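Long-range contacts in major allergen API G 1 (Apium graveolens, PDB 2BK0), which probably binds small hydrophobic ligands as a pathogenesis-related Bet v 1-family protein of plant defence, and is the major allergen of celery: residues A[79-84]-A[100-105]; A[38-43]-A[58-63]. All blocks are in the same frame, centred on the assembly; numbering follows the deposited sequence.

How the contacts relate
From the N terminus, strand 3-12 and helices 16-25 and 27-34 precede both contacts, which then come in series: contact 2 closes its loop before contact 1 opens its own. Residues 38-40 lead into edge strand 41-45, whose first residues complete the segment 38-43. The chain turns back along strand 53-57; just after it, residues 58-60 come back beside 38-40, so contact 2 ties the open end of that hairpin together. Strand 66-75 follows, and contact 1 pairs 79-84 with 100-105 in the next hairpin. Both belong to the antiparallel sheet of the Bet v 1 fold, contact 1 in its middle and contact 2 at its border, their centres about 23 Å apart.

Contact 1: residues A[79-84]-A[100-105]; sequences LTFDYS and NHVVLV
Y83 lays one face of its ring against N100: CB of N100 lies 3.9 Å from the centroid of the Y83 ring, near the ring normal, in a CH-pi contact. The edge of the same ring faces V102, with Y83 CE2 4.0 Å from V102 CG1 and that methyl in the ring plane. Y83 reaches both because its CG sits between the backbone N and the carbonyl carbon (chi1 69°), which swings the ring over the facing strand. F81 does the reverse: its CG is anti to the backbone N (chi1 177°) and the far end of the ring leads away, although CD2 of F81 still passes 3.6 Å from V102 CG1. V102 CG1 thus touches both aromatic rings. On the other face, which carries T80, D82, H101 and V103, OD1 of D82 accepts a weak, strongly bent hydrogen bond from ND1 of H101 (2.7 Å), the carboxylate and imidazole planes being steeply inclined; NE2 of H101 binds E99. At the end of the pairing L79 and L104 cross at about a right angle, CB to CB 3.8 Å. Between these two layers of side chains the backbones pair as an antiparallel hairpin, with F81 and V102, then Y83 and N100, as hydrogen-bonded pairs. L79 and T80 both face N75 in a G1 beta bulge, where the chain enters strand 80-87. Strands 66-75 and 112-122 flank the pair, while helix 16-25 packs on L79, F81 and L104 through A16, F20, V24 and I19.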
# COMPACT_ATOMS: atom_id res chain seq x y z
N LEU A 79 -10.69 -3.41 -10.78
CA LEU A 79 -10.43 -3.12 -9.37
C LEU A 79 -9.09 -3.72 -8.95
O LEU A 79 -8.98 -4.41 -7.94
CB LEU A 79 -11.57 -3.64 -8.47
CG LEU A 79 -12.99 -3.24 -8.86
CD1 LEU A 79 -13.94 -3.86 -7.87
CD2 LEU A 79 -13.15 -1.73 -8.88
N THR A 80 -8.09 -3.43 -9.77
CA THR A 80 -6.76 -4.00 -9.64
C THR A 80 -5.77 -2.86 -9.60
O THR A 80 -5.93 -1.85 -10.29
CB THR A 80 -6.47 -4.92 -10.82
OG1 THR A 80 -6.93 -6.23 -10.50
CG2 THR A 80 -4.97 -4.99 -11.16
N PHE A 81 -4.72 -3.03 -8.81
CA PHE A 81 -3.75 -1.98 -8.60
C PHE A 81 -2.39 -2.62 -8.34
O PHE A 81 -2.27 -3.54 -7.53
CB PHE A 81 -4.20 -1.11 -7.43
CG PHE A 81 -3.25 -0.02 -7.06
CD1 PHE A 81 -2.78 0.86 -8.03
CD2 PHE A 81 -2.85 0.14 -5.74
CE1 PHE A 81 -1.90 1.88 -7.68
CE2 PHE A 81 -1.97 1.17 -5.38
CZ PHE A 81 -1.49 2.03 -6.35
N ASP A 82 -1.38 -2.16 -9.06
CA ASP A 82 -0.03 -2.71 -8.96
C ASP A 82 0.95 -1.59 -8.69
O ASP A 82 0.95 -0.57 -9.38
CB ASP A 82 0.31 -3.44 -10.26
CG ASP A 82 -0.71 -4.51 -10.61
OD1 ASP A 82 -0.69 -5.57 -9.95
OD2 ASP A 82 -1.53 -4.28 -11.53
N TYR A 83 1.77 -1.77 -7.66
CA TYR A 83 2.81 -0.80 -7.32
C TYR A 83 4.02 -1.46 -6.67
O TYR A 83 3.89 -2.45 -5.94
CB TYR A 83 2.26 0.31 -6.41
CG TYR A 83 1.91 -0.13 -5.01
CD1 TYR A 83 2.79 0.08 -3.95
CD2 TYR A 83 0.69 -0.75 -4.74
CE1 TYR A 83 2.47 -0.33 -2.66
CE2 TYR A 83 0.36 -1.16 -3.46
CZ TYR A 83 1.25 -0.95 -2.42
OH TYR A 83 0.91 -1.35 -1.15
N SER A 84 5.20 -0.91 -6.96
CA SER A 84 6.46 -1.41 -6.42
C SER A 84 7.13 -0.37 -5.52
O SER A 84 7.05 0.82 -5.78
CB SER A 84 7.44 -1.77 -7.55
OG SER A 84 6.91 -2.76 -8.42
N ASN A 100 4.15 -5.32 -5.32
CA ASN A 100 2.82 -5.47 -4.73
C ASN A 100 1.73 -5.52 -5.77
O ASN A 100 1.81 -4.86 -6.80
CB ASN A 100 2.55 -4.33 -3.75
CG ASN A 100 3.61 -4.23 -2.67
OD1 ASN A 100 4.49 -3.37 -2.72
ND2 ASN A 100 3.54 -5.13 -1.71
N HIS A 101 0.71 -6.33 -5.50
CA HIS A 101 -0.46 -6.43 -6.35
C HIS A 101 -1.68 -6.45 -5.45
O HIS A 101 -1.78 -7.31 -4.58
CB HIS A 101 -0.41 -7.71 -7.17
CG HIS A 101 0.82 -7.86 -8.01
ND1 HIS A 101 0.80 -7.70 -9.38
CD2 HIS A 101 2.09 -8.17 -7.68
CE1 HIS A 101 2.02 -7.90 -9.86
NE2 HIS A 101 2.82 -8.19 -8.85
N VAL A 102 -2.60 -5.51 -5.63
CA VAL A 102 -3.83 -5.50 -4.84
C VAL A 102 -5.04 -5.81 -5.71
O VAL A 102 -5.10 -5.38 -6.87
CB VAL A 102 -4.02 -4.18 -3.99
CG1 VAL A 102 -2.96 -3.14 -4.32
CG2 VAL A 102 -5.43 -3.60 -4.11
N VAL A 103 -5.97 -6.57 -5.15
CA VAL A 103 -7.17 -6.99 -5.85
C VAL A 103 -8.36 -6.76 -4.94
O VAL A 103 -8.37 -7.24 -3.81
CB VAL A 103 -7.11 -8.49 -6.17
CG1 VAL A 103 -8.38 -8.96 -6.86
CG2 VAL A 103 -5.89 -8.80 -7.04
N LEU A 104 -9.36 -6.03 -5.43
CA LEU A 104 -10.64 -5.90 -4.74
C LEU A 104 -11.64 -6.88 -5.35
O LEU A 104 -11.65 -7.11 -6.55
CB LEU A 104 -11.18 -4.46 -4.82
CG LEU A 104 -10.64 -3.42 -3.83
CD1 LEU A 104 -11.20 -3.65 -2.42
CD2 LEU A 104 -9.11 -3.39 -3.81
N VAL A 105 -12.48 -7.45 -4.50
CA VAL A 105 -13.50 -8.40 -4.91
C VAL A 105 -14.76 -8.06 -4.13
O VAL A 105 -14.69 -7.89 -2.91
CB VAL A 105 -13.05 -9.85 -4.60
CG1 VAL A 105 -14.19 -10.82 -4.69
CG2 VAL A 105 -11.94 -10.28 -5.55

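Contact 2: residues A[38-43]-A[58-63]; sequences AYKSVE and LPDGGP
K40 reaches across L58 to D60. Its CB lies 3.8 Å from O of L58, and with CG set anti to the backbone N (chi1 -172°) the nearly extended chain runs on past the same carbonyl, where CD also comes within 3.8 Å of L58 O. CE is the first atom to approach the acid, 3.8 Å from OD1 of D60. A bend at the last torsion (chi4 103°) then carries NZ to that oxygen, where it forms a salt bridge and hydrogen bond with D60 OD1 (2.5 Å), meeting it from above the carboxylate plane. The lysine stands at a classic beta bulge, in which K40 and S41 both face T57, at the start of edge strand 41-45 of the Bet v 1 sheet. Its partner belongs to the loop between strands 53-57 and 66-75, which turns sharply in an inverse gamma turn centred on G61. Nearer the backbone, the carbonyl O of A38 is approached by two apolar groups of that loop, CD2 of L58 at 3.8 Å and the ring CD of P59 at 3.7 Å. CB of A38 points away from them and touches L143 of helix 130-153.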
# COMPACT_ATOMS: atom_id res chain seq x y z
N ALA A 38 -0.05 9.64 9.70
CA ALA A 38 0.50 8.41 9.12
C ALA A 38 1.76 8.68 8.31
O ALA A 38 2.62 7.81 8.19
CB ALA A 38 -0.54 7.73 8.25
N TYR A 39 1.86 9.89 7.75
CA TYR A 39 3.03 10.30 6.98
C TYR A 39 3.38 11.75 7.29
O TYR A 39 2.76 12.37 8.16
CB TYR A 39 2.78 10.10 5.48
CG TYR A 39 1.92 11.17 4.86
CD1 TYR A 39 2.47 12.12 3.99
CD2 TYR A 39 0.55 11.26 5.16
CE1 TYR A 39 1.68 13.12 3.42
CE2 TYR A 39 -0.25 12.25 4.60
CZ TYR A 39 0.32 13.18 3.73
OH TYR A 39 -0.47 14.16 3.18
N LYS A 40 4.36 12.29 6.57
CA LYS A 40 4.94 13.60 6.87
C LYS A 40 4.97 14.54 5.65
O LYS A 40 4.65 15.73 5.76
CB LYS A 40 6.36 13.40 7.39
CG LYS A 40 7.05 14.64 7.93
CD LYS A 40 8.56 14.42 7.97
CE LYS A 40 9.30 15.66 8.42
NZ LYS A 40 9.76 15.56 9.83
N SER A 41 5.39 14.00 4.50
CA SER A 41 5.51 14.77 3.27
C SER A 41 5.31 13.88 2.04
O SER A 41 5.48 12.66 2.12
CB SER A 41 6.88 15.46 3.20
N VAL A 42 4.95 14.50 0.92
CA VAL A 42 4.81 13.80 -0.35
C VAL A 42 5.19 14.70 -1.53
O VAL A 42 4.74 15.85 -1.62
CB VAL A 42 3.36 13.28 -0.55
CG1 VAL A 42 3.09 12.93 -2.01
CG2 VAL A 42 3.09 12.07 0.33
N GLU A 43 6.05 14.18 -2.40
CA GLU A 43 6.20 14.72 -3.74
C GLU A 43 5.70 13.62 -4.68
O GLU A 43 5.97 12.45 -4.45
CB GLU A 43 7.66 15.09 -4.04
N LEU A 58 8.25 9.62 6.29
CA LEU A 58 7.52 9.12 7.47
C LEU A 58 7.78 9.97 8.72
O LEU A 58 8.75 10.73 8.77
CB LEU A 58 7.93 7.67 7.72
CG LEU A 58 7.40 6.67 6.68
CD1 LEU A 58 8.22 5.40 6.69
CD2 LEU A 58 5.94 6.35 6.95
N PRO A 59 6.90 9.84 9.75
CA PRO A 59 7.09 10.60 11.00
C PRO A 59 8.50 10.49 11.57
O PRO A 59 9.15 9.46 11.40
CB PRO A 59 6.08 9.97 11.96
CG PRO A 59 5.01 9.43 11.07
CD PRO A 59 5.69 8.99 9.81
N ASP A 60 8.95 11.54 12.25
CA ASP A 60 10.35 11.65 12.70
C ASP A 60 10.87 10.44 13.47
O ASP A 60 11.84 9.81 13.05
CB ASP A 60 10.53 12.92 13.55
CG ASP A 60 10.84 14.16 12.72
OD1 ASP A 60 10.97 14.05 11.48
OD2 ASP A 60 10.97 15.25 13.32
N GLY A 61 10.21 10.11 14.58
CA GLY A 61 10.75 9.15 15.54
C GLY A 61 10.38 7.70 15.33
O GLY A 61 10.01 7.01 16.29
N GLY A 62 10.50 7.22 14.10
CA GLY A 62 10.18 5.84 13.76
C GLY A 62 11.39 5.07 13.26
O GLY A 62 12.50 5.62 13.19
N PRO A 63 11.20 3.78 12.93
CA PRO A 63 12.24 2.95 12.31
C PRO A 63 12.62 3.42 10.90
O PRO A 63 13.77 3.77 10.65
CB PRO A 63 11.62 1.55 12.27
CG PRO A 63 10.38 1.60 13.09
CD PRO A 63 9.95 3.02 13.16